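Local atomic coordinates of esterase (Uncultured bacterium, PDB entry 5EGN), a protein that degrades N-acyl homoserine lactones, the signals of bacterial quorum sensing, and probably hydrolyses carboxylic esters as a member of the alpha/beta-hydrolase fold family. Residues Y66-H71 with A99-L104; I49-R54 with V76-A81; G95-M100 with N188-W193. The protein carries 2 engineered substitutions. All blocks are in the same frame, centred on the assembly; numbering follows the deposited sequence.

Contact 1: residues Y66-H71 with A99-L104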
ATOM      1  N   TYR A  66      14.484  -9.147 -18.469  1.00 33.42           N
ATOM      2  CA  TYR A  66      13.411  -9.544 -17.570  1.00 33.87           C
ATOM      3  C   TYR A  66      13.273 -11.056 -17.478  1.00 34.14           C
ATOM      4  O   TYR A  66      12.172 -11.596 -17.588  1.00 34.93           O
ATOM      5  CB  TYR A  66      12.090  -8.915 -18.014  1.00 34.61           C
ATOM      6  CG  TYR A  66      12.088  -7.409 -17.903  1.00 33.90           C
ATOM      7  CD1 TYR A  66      11.970  -6.787 -16.668  1.00 32.33           C
ATOM      8  CD2 TYR A  66      12.216  -6.609 -19.029  1.00 34.42           C
ATOM      9  CE1 TYR A  66      11.973  -5.413 -16.558  1.00 31.81           C
ATOM     10  CE2 TYR A  66      12.219  -5.231 -18.930  1.00 33.96           C
ATOM     11  CZ  TYR A  66      12.097  -4.640 -17.691  1.00 32.02           C
ATOM     12  OH  TYR A  66      12.100  -3.269 -17.584  1.00 32.06           O
ATOM     13  N   SER A  67      14.398 -11.737 -17.287  1.00 33.96           N
ATOM     14  CA  SER A  67      14.375 -13.155 -16.965  1.00 33.44           C
ATOM     15  C   SER A  67      14.143 -13.295 -15.469  1.00 32.13           C
ATOM     16  O   SER A  67      14.460 -12.387 -14.700  1.00 31.60           O
ATOM     17  CB  SER A  67      15.678 -13.841 -17.379  1.00 33.64           C
ATOM     18  OG  SER A  67      16.768 -13.386 -16.597  1.00 32.48           O
ATOM     19  N   ILE A  68      13.585 -14.427 -15.059  1.00 30.93           N
ATOM     20  CA  ILE A  68      13.322 -14.676 -13.648  1.00 30.98           C
ATOM     21  C   ILE A  68      14.635 -14.727 -12.867  1.00 30.56           C
ATOM     22  O   ILE A  68      14.689 -14.357 -11.692  1.00 30.27           O
ATOM     23  CB  ILE A  68      12.530 -15.983 -13.454  1.00 30.61           C
ATOM     24  CG1 ILE A  68      11.249 -15.944 -14.286  1.00 30.68           C
ATOM     25  CG2 ILE A  68      12.183 -16.198 -11.994  1.00 29.59           C
ATOM     26  CD1 ILE A  68      10.325 -14.804 -13.925  1.00 30.64           C
ATOM     27  N   MET A  69      15.696 -15.165 -13.538  1.00 31.53           N
ATOM     28  CA  MET A  69      17.019 -15.219 -12.930  1.00 31.75           C
ATOM     29  C   MET A  69      17.521 -13.819 -12.581  1.00 31.29           C
ATOM     30  O   MET A  69      18.092 -13.598 -11.513  1.00 30.80           O
ATOM     31  CB  MET A  69      18.013 -15.916 -13.862  1.00 31.88           C
ATOM     32  CG  MET A  69      17.591 -17.304 -14.318  1.00 32.92           C
ATOM     33  SD  MET A  69      16.538 -17.271 -15.784  1.00 35.10           S
ATOM     34  CE  MET A  69      16.222 -19.018 -16.013  1.00 35.90           C
ATOM     35  N   GLU A  70      17.298 -12.874 -13.489  1.00 30.99           N
ATOM     36  CA  GLU A  70      17.709 -11.489 -13.273  1.00 31.42           C
ATOM     37  C   GLU A  70      16.918 -10.842 -12.131  1.00 30.68           C
ATOM     38  O   GLU A  70      17.478 -10.094 -11.321  1.00 30.65           O
ATOM     39  CB  GLU A  70      17.557 -10.686 -14.567  1.00 31.76           C
ATOM     40  CG  GLU A  70      18.680 -10.949 -15.570  1.00 32.73           C
ATOM     41  CD  GLU A  70      18.353 -10.463 -16.968  1.00 33.26           C
ATOM     42  OE1 GLU A  70      17.314 -10.890 -17.517  1.00 34.13           O
ATOM     43  OE2 GLU A  70      19.139  -9.665 -17.523  1.00 33.15           O
ATOM     44  N   HIS A  71      15.620 -11.133 -12.075  1.00 30.72           N
ATOM     45  CA  HIS A  71      14.778 -10.716 -10.956  1.00 30.01           C
ATOM     46  C   HIS A  71      15.337 -11.246  -9.638  1.00 29.76           C
ATOM     47  O   HIS A  71      15.457 -10.512  -8.644  1.00 29.31           O
ATOM     48  CB  HIS A  71      13.342 -11.210 -11.145  1.00 29.60           C
ATOM     49  CG  HIS A  71      12.521 -10.369 -12.072  1.00 29.35           C
ATOM     50  ND1 HIS A  71      12.229  -9.047 -11.816  1.00 29.21           N
ATOM     51  CD2 HIS A  71      11.909 -10.668 -13.243  1.00 30.45           C
ATOM     52  CE1 HIS A  71      11.481  -8.566 -12.793  1.00 29.33           C
ATOM     53  NE2 HIS A  71      11.275  -9.529 -13.672  1.00 30.29           N
ATOM     54  N   ALA A  99      11.036 -16.575  -6.393  1.00 33.12           N
ATOM     55  CA  ALA A  99      11.417 -17.315  -5.194  1.00 29.57           C
ATOM     56  C   ALA A  99      11.960 -18.705  -5.532  1.00 29.94           C
ATOM     57  O   ALA A  99      12.953 -19.149  -4.953  1.00 30.09           O
ATOM     58  CB  ALA A  99      10.231 -17.429  -4.246  1.00 29.12           C
ATOM     59  N   MET A 100      11.307 -19.389  -6.469  1.00 29.72           N
ATOM     60  CA  MET A 100      11.738 -20.726  -6.875  1.00 29.99           C
ATOM     61  C   MET A 100      13.110 -20.689  -7.552  1.00 30.54           C
ATOM     62  O   MET A 100      13.998 -21.493  -7.234  1.00 31.03           O
ATOM     63  CB  MET A 100      10.700 -21.364  -7.803  1.00 29.09           C
ATOM     64  CG  MET A 100       9.441 -21.834  -7.082  1.00 27.45           C
ATOM     65  SD  MET A 100       8.287 -22.760  -8.116  1.00 22.73           S
ATOM     66  CE  MET A 100       7.524 -21.439  -9.055  1.00 27.20           C
ATOM     67  N   GLN A 101      13.275 -19.750  -8.477  1.00 30.59           N
ATOM     68  CA  GLN A 101      14.560 -19.524  -9.127  1.00 30.59           C
ATOM     69  C   GLN A 101      15.632 -19.222  -8.084  1.00 31.03           C
ATOM     70  O   GLN A 101      16.785 -19.635  -8.218  1.00 31.37           O
ATOM     71  CB  GLN A 101      14.459 -18.376 -10.131  1.00 30.38           C
ATOM     72  CG  GLN A 101      15.600 -18.328 -11.123  1.00 31.47           C
ATOM     73  CD  GLN A 101      15.639 -19.554 -12.007  1.00 31.74           C
ATOM     74  OE1 GLN A 101      14.670 -19.866 -12.697  1.00 31.52           O
ATOM     75  NE2 GLN A 101      16.757 -20.268 -11.977  1.00 32.53           N
ATOM     76  N   LEU A 102      15.234 -18.500  -7.041  1.00 30.67           N
ATOM     77  CA  LEU A 102      16.137 -18.160  -5.950  1.00 30.40           C
ATOM     78  C   LEU A 102      16.541 -19.411  -5.174  1.00 31.19           C
ATOM     79  O   LEU A 102      17.676 -19.518  -4.712  1.00 31.12           O
ATOM     80  CB  LEU A 102      15.484 -17.134  -5.020  1.00 30.92           C
ATOM     81  CG  LEU A 102      16.380 -16.370  -4.042  1.00 31.27           C
ATOM     82  CD1 LEU A 102      15.800 -14.993  -3.781  1.00 29.91           C
ATOM     83  CD2 LEU A 102      16.541 -17.126  -2.735  1.00 33.13           C
ATOM     84  N   ASN A 103      15.612 -20.350  -5.029  1.00 31.14           N
ATOM     85  CA  ASN A 103      15.921 -21.634  -4.406  1.00 31.46           C
ATOM     86  C   ASN A 103      16.879 -22.446  -5.268  1.00 31.73           C
ATOM     87  O   ASN A 103      17.699 -23.210  -4.757  1.00 30.76           O
ATOM     88  CB  ASN A 103      14.645 -22.437  -4.152  1.00 31.39           C
ATOM     89  CG  ASN A 103      14.024 -22.133  -2.805  1.00 30.88           C
ATOM     90  OD1 ASN A 103      14.114 -22.933  -1.873  1.00 30.92           O
ATOM     91  ND2 ASN A 103      13.394 -20.970  -2.692  1.00 30.54           N
ATOM     92  N   LEU A 104      16.767 -22.271  -6.581  1.00 31.69           N
ATOM     93  CA  LEU A 104      17.637 -22.971  -7.521  1.00 32.05           C
ATOM     94  C   LEU A 104      19.069 -22.435  -7.506  1.00 32.50           C
ATOM     95  O   LEU A 104      20.024 -23.208  -7.416  1.00 31.95           O
ATOM     96  CB  LEU A 104      17.063 -22.881  -8.938  1.00 31.90           C
ATOM     97  CG  LEU A 104      16.313 -24.116  -9.438  1.00 32.40           C
ATOM     98  CD1 LEU A 104      15.370 -24.632  -8.373  1.00 36.49           C
ATOM     99  CD2 LEU A 104      15.552 -23.814 -10.721  1.00 32.82           C
TER
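Gln101 reaches out from its helix to lie against Ile68 and Met69, and the two aliphatic side chains take different parts of it. The branch methyl CG2 of Ile68 meets the start of the glutamine chain, 3.7 Å from Gln101 CB, whereas the ethyl arm of the isoleucine leads away. Met69 engages the far half: its CG lies 3.8 Å from Gln101 CD and close to NE2, and its terminal methyl CE comes to 3.8 Å from Gln101 OE1. The thioether thus runs across the carboxamide from the nitrogen toward the oxygen, the two chains crossing obliquely. Gln101 is placed there by a first torsion that sets CG anti to its backbone nitrogen (chi1 -163°) and by a bend at chi2 (63°).

Residues 67-70 open helix 68-81 with a capping box: Glu70 N donates to Ser67 OG (3.2 Å), while Ser67 N gives its hydrogen to Glu70 OE1 (3.0 Å). Ser67 OG donates to the same Glu70 OE1 at 2.7 Å. This closed pair fixes the first turn, from which Ile68 points at helix 94-105, while Met69 leaves to the side and reaches Gln101 by the bend in its chain. Helix 94-105 is the one whose first residues complete the probable nucleophile elbow of the alpha/beta-hydrolase fold.

The polar end of Gln101 looks beyond the methionine. OE1 accepts from Trp193 NE1, a bond modelled too short for its length to be trusted, and NE2 makes a weak hydrogen bond to Asp105 OD2.

Contact 2: residues I49-R54 with V76-A81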
ATOM      1  N   ILE A  49      10.812  -7.194   4.343  1.00 22.25           N
ATOM      2  CA  ILE A  49      11.448  -6.626   3.165  1.00 22.89           C
ATOM      3  C   ILE A  49      10.499  -6.782   1.992  1.00 22.30           C
ATOM      4  O   ILE A  49      10.226  -7.895   1.576  1.00 21.65           O
ATOM      5  CB  ILE A  49      12.777  -7.339   2.839  1.00 23.16           C
ATOM      6  CG1 ILE A  49      13.710  -7.327   4.053  1.00 23.69           C
ATOM      7  CG2 ILE A  49      13.431  -6.727   1.605  1.00 22.84           C
ATOM      8  CD1 ILE A  49      14.601  -8.550   4.136  1.00 24.28           C
ATOM      9  N   VAL A  50       9.990  -5.679   1.460  1.00 22.37           N
ATOM     10  CA  VAL A  50       9.047  -5.760   0.349  1.00 22.97           C
ATOM     11  C   VAL A  50       9.660  -5.122  -0.893  1.00 22.91           C
ATOM     12  O   VAL A  50      10.153  -3.986  -0.833  1.00 23.38           O
ATOM     13  CB  VAL A  50       7.708  -5.085   0.708  1.00 23.30           C
ATOM     14  CG1 VAL A  50       7.950  -3.758   1.392  1.00 29.51           C
ATOM     15  CG2 VAL A  50       6.828  -4.920  -0.523  1.00 22.75           C
ATOM     16  N   ILE A  51       9.650  -5.846  -2.013  1.00 22.67           N
ATOM     17  CA  ILE A  51      10.411  -5.376  -3.174  1.00 22.66           C
ATOM     18  C   ILE A  51       9.575  -5.055  -4.417  1.00 23.34           C
ATOM     19  O   ILE A  51       8.632  -5.775  -4.758  1.00 23.01           O
ATOM     20  CB  ILE A  51      11.499  -6.410  -3.571  1.00 23.69           C
ATOM     21  CG1 ILE A  51      12.503  -6.575  -2.435  1.00 23.56           C
ATOM     22  CG2 ILE A  51      12.242  -5.981  -4.826  1.00 24.17           C
ATOM     23  CD1 ILE A  51      13.564  -7.619  -2.699  1.00 24.36           C
ATOM     24  N   ASP A  52       9.928  -3.949  -5.069  1.00 24.03           N
ATOM     25  CA  ASP A  52       9.459  -3.637  -6.412  1.00 24.47           C
ATOM     26  C   ASP A  52      10.372  -4.291  -7.445  1.00 24.78           C
ATOM     27  O   ASP A  52      11.557  -3.964  -7.525  1.00 26.51           O
ATOM     28  CB  ASP A  52       9.420  -2.124  -6.630  1.00 25.24           C
ATOM     29  CG  ASP A  52       8.193  -1.476  -6.028  1.00 24.80           C
ATOM     30  OD1 ASP A  52       7.553  -2.095  -5.151  1.00 24.05           O
ATOM     31  OD2 ASP A  52       7.868  -0.342  -6.438  1.00 25.18           O
ATOM     32  N   HIS A  53       9.826  -5.218  -8.225  1.00 25.54           N
ATOM     33  CA  HIS A  53      10.585  -5.849  -9.300  1.00 26.56           C
ATOM     34  C   HIS A  53      11.009  -4.800 -10.317  1.00 27.86           C
ATOM     35  O   HIS A  53      10.411  -3.727 -10.395  1.00 31.95           O
ATOM     36  CB  HIS A  53       9.756  -6.935  -9.989  1.00 26.50           C
ATOM     37  CG  HIS A  53       9.185  -7.951  -9.051  1.00 25.29           C
ATOM     38  ND1 HIS A  53       9.793  -8.298  -7.864  1.00 24.62           N
ATOM     39  CD2 HIS A  53       8.055  -8.695  -9.125  1.00 24.20           C
ATOM     40  CE1 HIS A  53       9.064  -9.212  -7.248  1.00 24.17           C
ATOM     41  NE2 HIS A  53       8.005  -9.469  -7.992  1.00 23.94           N
ATOM     42  N   ARG A  54      12.041  -5.107 -11.097  1.00 27.74           N
ATOM     43  CA  ARG A  54      12.449  -4.212 -12.170  1.00 28.94           C
ATOM     44  C   ARG A  54      11.326  -4.125 -13.197  1.00 29.00           C
ATOM     45  O   ARG A  54      10.680  -5.125 -13.509  1.00 28.34           O
ATOM     46  CB  ARG A  54      13.751  -4.685 -12.823  1.00 29.73           C
ATOM     47  CG  ARG A  54      13.699  -6.083 -13.413  1.00 29.77           C
ATOM     48  CD  ARG A  54      14.946  -6.375 -14.228  1.00 30.60           C
ATOM     49  NE  ARG A  54      16.161  -6.210 -13.436  1.00 30.73           N
ATOM     50  CZ  ARG A  54      17.394  -6.293 -13.927  1.00 30.79           C
ATOM     51  NH1 ARG A  54      17.581  -6.541 -15.216  1.00 31.46           N
ATOM     52  NH2 ARG A  54      18.440  -6.130 -13.129  1.00 32.14           N
ATOM     53  N   VAL A  76      18.635 -10.741  -4.578  1.00 30.05           N
ATOM     54  CA  VAL A  76      19.892 -11.028  -3.889  1.00 29.96           C
ATOM     55  C   VAL A  76      20.659  -9.739  -3.600  1.00 30.62           C
ATOM     56  O   VAL A  76      21.308  -9.617  -2.564  1.00 30.51           O
ATOM     57  CB  VAL A  76      20.788 -11.995  -4.701  1.00 31.38           C
ATOM     58  CG1 VAL A  76      22.123 -12.212  -4.001  1.00 31.64           C
ATOM     59  CG2 VAL A  76      20.087 -13.324  -4.900  1.00 31.34           C
ATOM     60  N   ALA A  77      20.575  -8.776  -4.515  1.00 31.13           N
ATOM     61  CA  ALA A  77      21.182  -7.465  -4.300  1.00 31.29           C
ATOM     62  C   ALA A  77      20.566  -6.793  -3.081  1.00 30.33           C
ATOM     63  O   ALA A  77      21.279  -6.271  -2.215  1.00 30.01           O
ATOM     64  CB  ALA A  77      21.020  -6.589  -5.527  1.00 32.38           C
ATOM     65  N   VAL A  78      19.236  -6.812  -3.018  1.00 29.42           N
ATOM     66  CA  VAL A  78      18.534  -6.248  -1.867  1.00 29.64           C
ATOM     67  C   VAL A  78      18.969  -6.922  -0.562  1.00 29.65           C
ATOM     68  O   VAL A  78      19.253  -6.246   0.428  1.00 29.46           O
ATOM     69  CB  VAL A  78      17.008  -6.369  -2.022  1.00 28.06           C
ATOM     70  CG1 VAL A  78      16.304  -5.877  -0.763  1.00 27.06           C
ATOM     71  CG2 VAL A  78      16.540  -5.588  -3.242  1.00 27.69           C
ATOM     72  N   LEU A  79      19.035  -8.250  -0.570  1.00 29.69           N
ATOM     73  CA  LEU A  79      19.443  -9.001   0.616  1.00 30.39           C
ATOM     74  C   LEU A  79      20.891  -8.709   1.008  1.00 31.19           C
ATOM     75  O   LEU A  79      21.241  -8.729   2.188  1.00 30.83           O
ATOM     76  CB  LEU A  79      19.256 -10.501   0.387  1.00 30.29           C
ATOM     77  CG  LEU A  79      17.807 -10.978   0.254  1.00 28.79           C
ATOM     78  CD1 LEU A  79      17.751 -12.461  -0.083  1.00 29.50           C
ATOM     79  CD2 LEU A  79      17.026 -10.680   1.525  1.00 29.40           C
ATOM     80  N   ASP A  80      21.723  -8.433   0.009  1.00 31.17           N
ATOM     81  CA  ASP A  80      23.127  -8.120   0.233  1.00 32.47           C
ATOM     82  C   ASP A  80      23.287  -6.757   0.891  1.00 31.71           C
ATOM     83  O   ASP A  80      24.058  -6.606   1.839  1.00 32.13           O
ATOM     84  CB  ASP A  80      23.907  -8.165  -1.084  1.00 33.65           C
ATOM     85  CG  ASP A  80      24.169  -9.581  -1.560  1.00 34.23           C
ATOM     86  OD1 ASP A  80      24.023 -10.516  -0.747  1.00 33.91           O
ATOM     87  OD2 ASP A  80      24.527  -9.760  -2.743  1.00 33.91           O
ATOM     88  N   ALA A  81      22.557  -5.767   0.386  1.00 30.61           N
ATOM     89  CA  ALA A  81      22.593  -4.434   0.976  1.00 31.09           C
ATOM     90  C   ALA A  81      22.035  -4.453   2.396  1.00 31.62           C
ATOM     91  O   ALA A  81      22.481  -3.700   3.259  1.00 32.17           O
ATOM     92  CB  ALA A  81      21.821  -3.446   0.114  1.00 30.95           C
TER
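Val78 points from its helix toward the sheet and meets Ile49 and Ile51, two residues apart on strand 47-51 and turned to the same face. Followed outward, its CB is already in contact, 3.7 Å from Ile51 CD1. One branch, CG1, stands anti to the backbone nitrogen (chi1 176°) and is shared between the two isoleucines, 3.8 Å from Ile49 CG2 and as far from Ile51 CD1. The other branch, CG2, meets the same Ile51 methyl at 3.6 Å. Ile51 CD1 therefore sits against all three side-chain carbons of the valine, and the two residues reach toward each other tip to tip, whereas Ile49 and Val78 slide past one another in opposite directions.

The helix and the strand belong to a beta-alpha-beta crossover of the alpha/beta-hydrolase fold: strand 47-51 leads through helix 68-81 to the parallel strand 87-92, with strand 21-25 lying between them in the sheet. The axes of strand 49-51 and of helix residues 76-81 approach to 10.4 Å, and their directions differ by 145°, so the helix runs back roughly against the strand. Ile49, Ile51, Val78 and Leu79 meet in the layer between.

A looser touch lies one residue further along the helix, where Ile49 CD1 comes to 4.2 Å from Leu79 CD2, the side chains crossing at about a right angle. Both also rest on Val23 of strand 21-25, while Val78 touches Val4 and Tyr13 of the antiparallel strands on the other flank of strand 47-51. Between Ile49 and Ile51, Val50 directs its side chain away from the helix, onto Trp35.

Contact 3: residues G95-M100 with N188-W193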
ATOM      1  N   GLY A  95       6.242 -13.576  -8.520  1.00 27.82           N
ATOM      2  CA  GLY A  95       7.036 -13.535  -7.305  1.00 27.21           C
ATOM      3  C   GLY A  95       7.380 -14.941  -6.852  1.00 27.37           C
ATOM      4  O   GLY A  95       8.472 -15.192  -6.341  1.00 28.19           O
ATOM      5  N   GLY A  96       6.436 -15.858  -7.042  1.00 27.99           N
ATOM      6  CA  GLY A  96       6.661 -17.260  -6.745  1.00 27.94           C
ATOM      7  C   GLY A  96       7.729 -17.836  -7.654  1.00 28.78           C
ATOM      8  O   GLY A  96       8.581 -18.613  -7.215  1.00 34.78           O
ATOM      9  N   MET A  97       7.681 -17.446  -8.925  1.00 28.14           N
ATOM     10  CA  MET A  97       8.707 -17.824  -9.890  1.00 28.68           C
ATOM     11  C   MET A  97      10.080 -17.363  -9.421  1.00 29.32           C
ATOM     12  O   MET A  97      11.045 -18.129  -9.432  1.00 29.88           O
ATOM     13  CB  MET A  97       8.409 -17.227 -11.266  1.00 28.71           C
ATOM     14  CG  MET A  97       7.061 -17.596 -11.841  1.00 27.42           C
ATOM     15  SD  MET A  97       6.855 -16.956 -13.513  1.00 20.43           S
ATOM     16  CE  MET A  97       5.170 -17.449 -13.847  1.00 28.60           C
ATOM     17  N   ILE A  98      10.151 -16.100  -9.012  1.00 29.54           N
ATOM     18  CA  ILE A  98      11.390 -15.496  -8.536  1.00 29.53           C
ATOM     19  C   ILE A  98      11.930 -16.237  -7.317  1.00 29.92           C
ATOM     20  O   ILE A  98      13.128 -16.508  -7.224  1.00 29.81           O
ATOM     21  CB  ILE A  98      11.184 -14.006  -8.190  1.00 28.92           C
ATOM     22  CG1 ILE A  98      10.806 -13.219  -9.446  1.00 29.61           C
ATOM     23  CG2 ILE A  98      12.439 -13.421  -7.569  1.00 28.41           C
ATOM     24  CD1 ILE A  98      10.346 -11.806  -9.168  1.00 28.41           C
ATOM     25  N   ALA A  99      11.036 -16.575  -6.393  1.00 33.12           N
ATOM     26  CA  ALA A  99      11.417 -17.315  -5.194  1.00 29.57           C
ATOM     27  C   ALA A  99      11.960 -18.705  -5.532  1.00 29.94           C
ATOM     28  O   ALA A  99      12.953 -19.149  -4.953  1.00 30.09           O
ATOM     29  CB  ALA A  99      10.231 -17.429  -4.246  1.00 29.12           C
ATOM     30  N   MET A 100      11.307 -19.389  -6.469  1.00 29.72           N
ATOM     31  CA  MET A 100      11.738 -20.726  -6.875  1.00 29.99           C
ATOM     32  C   MET A 100      13.110 -20.689  -7.552  1.00 30.54           C
ATOM     33  O   MET A 100      13.998 -21.493  -7.234  1.00 31.03           O
ATOM     34  CB  MET A 100      10.700 -21.364  -7.803  1.00 29.09           C
ATOM     35  CG  MET A 100       9.441 -21.834  -7.082  1.00 27.45           C
ATOM     36  SD  MET A 100       8.287 -22.760  -8.116  1.00 22.73           S
ATOM     37  CE  MET A 100       7.524 -21.439  -9.055  1.00 27.20           C
ATOM     38  N   ASN A 188      13.092 -16.678 -20.931  1.00 37.79           N
ATOM     39  CA  ASN A 188      12.910 -17.064 -19.541  1.00 37.45           C
ATOM     40  C   ASN A 188      12.139 -15.990 -18.785  1.00 37.18           C
ATOM     41  O   ASN A 188      12.357 -15.770 -17.593  1.00 35.10           O
ATOM     42  CB  ASN A 188      14.258 -17.332 -18.875  1.00 37.70           C
ATOM     43  CG  ASN A 188      14.931 -18.579 -19.410  1.00 38.96           C
ATOM     44  OD1 ASN A 188      14.616 -19.695 -18.993  1.00 40.48           O
ATOM     45  ND2 ASN A 188      15.864 -18.399 -20.337  1.00 39.41           N
ATOM     46  N   GLY A 189      11.237 -15.321 -19.498  1.00 36.99           N
ATOM     47  CA  GLY A 189      10.372 -14.321 -18.904  1.00 36.18           C
ATOM     48  C   GLY A 189       9.214 -14.965 -18.169  1.00 34.91           C
ATOM     49  O   GLY A 189       9.189 -16.181 -17.995  1.00 34.98           O
ATOM     50  N   VAL A 190       8.249 -14.151 -17.751  1.00 34.20           N
ATOM     51  CA  VAL A 190       7.141 -14.627 -16.924  1.00 32.26           C
ATOM     52  C   VAL A 190       6.345 -15.752 -17.594  1.00 32.82           C
ATOM     53  O   VAL A 190       5.839 -16.649 -16.919  1.00 32.66           O
ATOM     54  CB  VAL A 190       6.182 -13.463 -16.556  1.00 31.32           C
ATOM     55  CG1 VAL A 190       5.582 -12.830 -17.806  1.00 32.70           C
ATOM     56  CG2 VAL A 190       5.090 -13.938 -15.608  1.00 29.57           C
ATOM     57  N   PHE A 191       6.259 -15.722 -18.920  1.00 34.20           N
ATOM     58  CA  PHE A 191       5.469 -16.708 -19.648  1.00 35.22           C
ATOM     59  C   PHE A 191       6.287 -17.924 -20.073  1.00 35.18           C
ATOM     60  O   PHE A 191       5.762 -19.034 -20.152  1.00 35.94           O
ATOM     61  CB  PHE A 191       4.828 -16.070 -20.884  1.00 35.77           C
ATOM     62  CG  PHE A 191       3.709 -15.119 -20.567  1.00 36.38           C
ATOM     63  CD1 PHE A 191       2.517 -15.583 -20.036  1.00 36.79           C
ATOM     64  CD2 PHE A 191       3.840 -13.763 -20.818  1.00 36.37           C
ATOM     65  CE1 PHE A 191       1.484 -14.711 -19.750  1.00 37.36           C
ATOM     66  CE2 PHE A 191       2.808 -12.888 -20.534  1.00 37.50           C
ATOM     67  CZ  PHE A 191       1.631 -13.363 -20.000  1.00 37.35           C
ATOM     68  N   ALA A 192       7.570 -17.715 -20.345  1.00 35.19           N
ATOM     69  CA  ALA A 192       8.399 -18.759 -20.937  1.00 35.73           C
ATOM     70  C   ALA A 192       9.211 -19.538 -19.904  1.00 36.11           C
ATOM     71  O   ALA A 192       9.661 -20.651 -20.177  1.00 41.49           O
ATOM     72  CB  ALA A 192       9.324 -18.157 -21.980  1.00 36.30           C
ATOM     73  N   TRP A 193       9.398 -18.947 -18.728  1.00 35.07           N
ATOM     74  CA  TRP A 193      10.157 -19.576 -17.649  1.00 34.00           C
ATOM     75  C   TRP A 193       9.575 -20.936 -17.279  1.00 33.14           C
ATOM     76  O   TRP A 193       8.400 -21.045 -16.934  1.00 33.31           O
ATOM     77  CB  TRP A 193      10.183 -18.662 -16.424  1.00 32.90           C
ATOM     78  CG  TRP A 193      10.953 -19.193 -15.260  1.00 31.34           C
ATOM     79  CD1 TRP A 193      12.310 -19.212 -15.114  1.00 31.74           C
ATOM     80  CD2 TRP A 193      10.413 -19.756 -14.060  1.00 30.56           C
ATOM     81  NE1 TRP A 193      12.647 -19.763 -13.902  1.00 30.77           N
ATOM     82  CE2 TRP A 193      11.500 -20.104 -13.236  1.00 30.50           C
ATOM     83  CE3 TRP A 193       9.114 -20.004 -13.606  1.00 29.92           C
ATOM     84  CZ2 TRP A 193      11.328 -20.688 -11.983  1.00 29.87           C
ATOM     85  CZ3 TRP A 193       8.946 -20.584 -12.364  1.00 29.06           C
ATOM     86  CH2 TRP A 193      10.045 -20.918 -11.566  1.00 29.33           C
TER
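Trp193 stretches its indole toward helix 94-105 because CG stands anti to the backbone nitrogen (chi1 -179°), and Met97 answers with CG anti to its carbonyl carbon (chi1 -57°) and a chain extended beyond. The two side chains slide past each other in opposite directions. Met97 CB lies over one face of the indole, 3.9 Å from the centroid of the Trp193 six-membered ring and 26° off its normal, a CH-pi contact displaced toward the rim. Further out, Met97 CG is 3.6 Å from Trp193 CZ3, and SD stands obliquely to the same ring, 4.8 Å from its centroid, as a Met-aromatic contact. The extended chain ends against the loop, where Met97 CE comes to 3.9 Å from Val190 CG2.

Met100, one turn on, approaches differently. Its chain bends at chi3, and its methyl CE reaches the ring edge in plane, 3.6 Å from Trp193 CH2, so the six-membered ring has one methionine over a face and another at its rim.

The loop thereby lies on the helix that carries Gly95, the last residue of the GxSxG pattern with Gly91 and Ser93, probably the nucleophile elbow. With an alanine in place of Trp193, Met97 CB and CG and Met100 CE would probably lose their aromatic partner, leaving a gap beside them, and Gln101 a possible indole partner.

Between these two segments the contact is apolar, C-H groups against the ring with a lesser share from the oblique sulfur, so dispersion probably makes up most of it, while hydrogen bonds tie the loop to other parts of the chain.

In the fold
The three contacts lie within one alpha/beta-hydrolase fold, each using helix 68-81 or helix 94-105. Contacts 1 and 3 are neighbours, their centres about 6 Å apart; both use helix 94-105 and share Ala99 and Met100. Contacts 1 and 2 lie about 12 Å apart and share helix 68-81, whose first turn serves contact 1 and whose last serves contact 2. Along the chain these two interleave, as 49-54, 66-71, 76-81 and 99-104 come in that order; contact 3 closes only with the later 188-193 loop. Contacts 2 and 3, about 16 Å apart, still touch through His53 and Ile98. Contact 3 holds Gly95 of the probable nucleophile elbow, contact 1 lies close by, and contact 2 ties helix 68-81 to the sheet farther off.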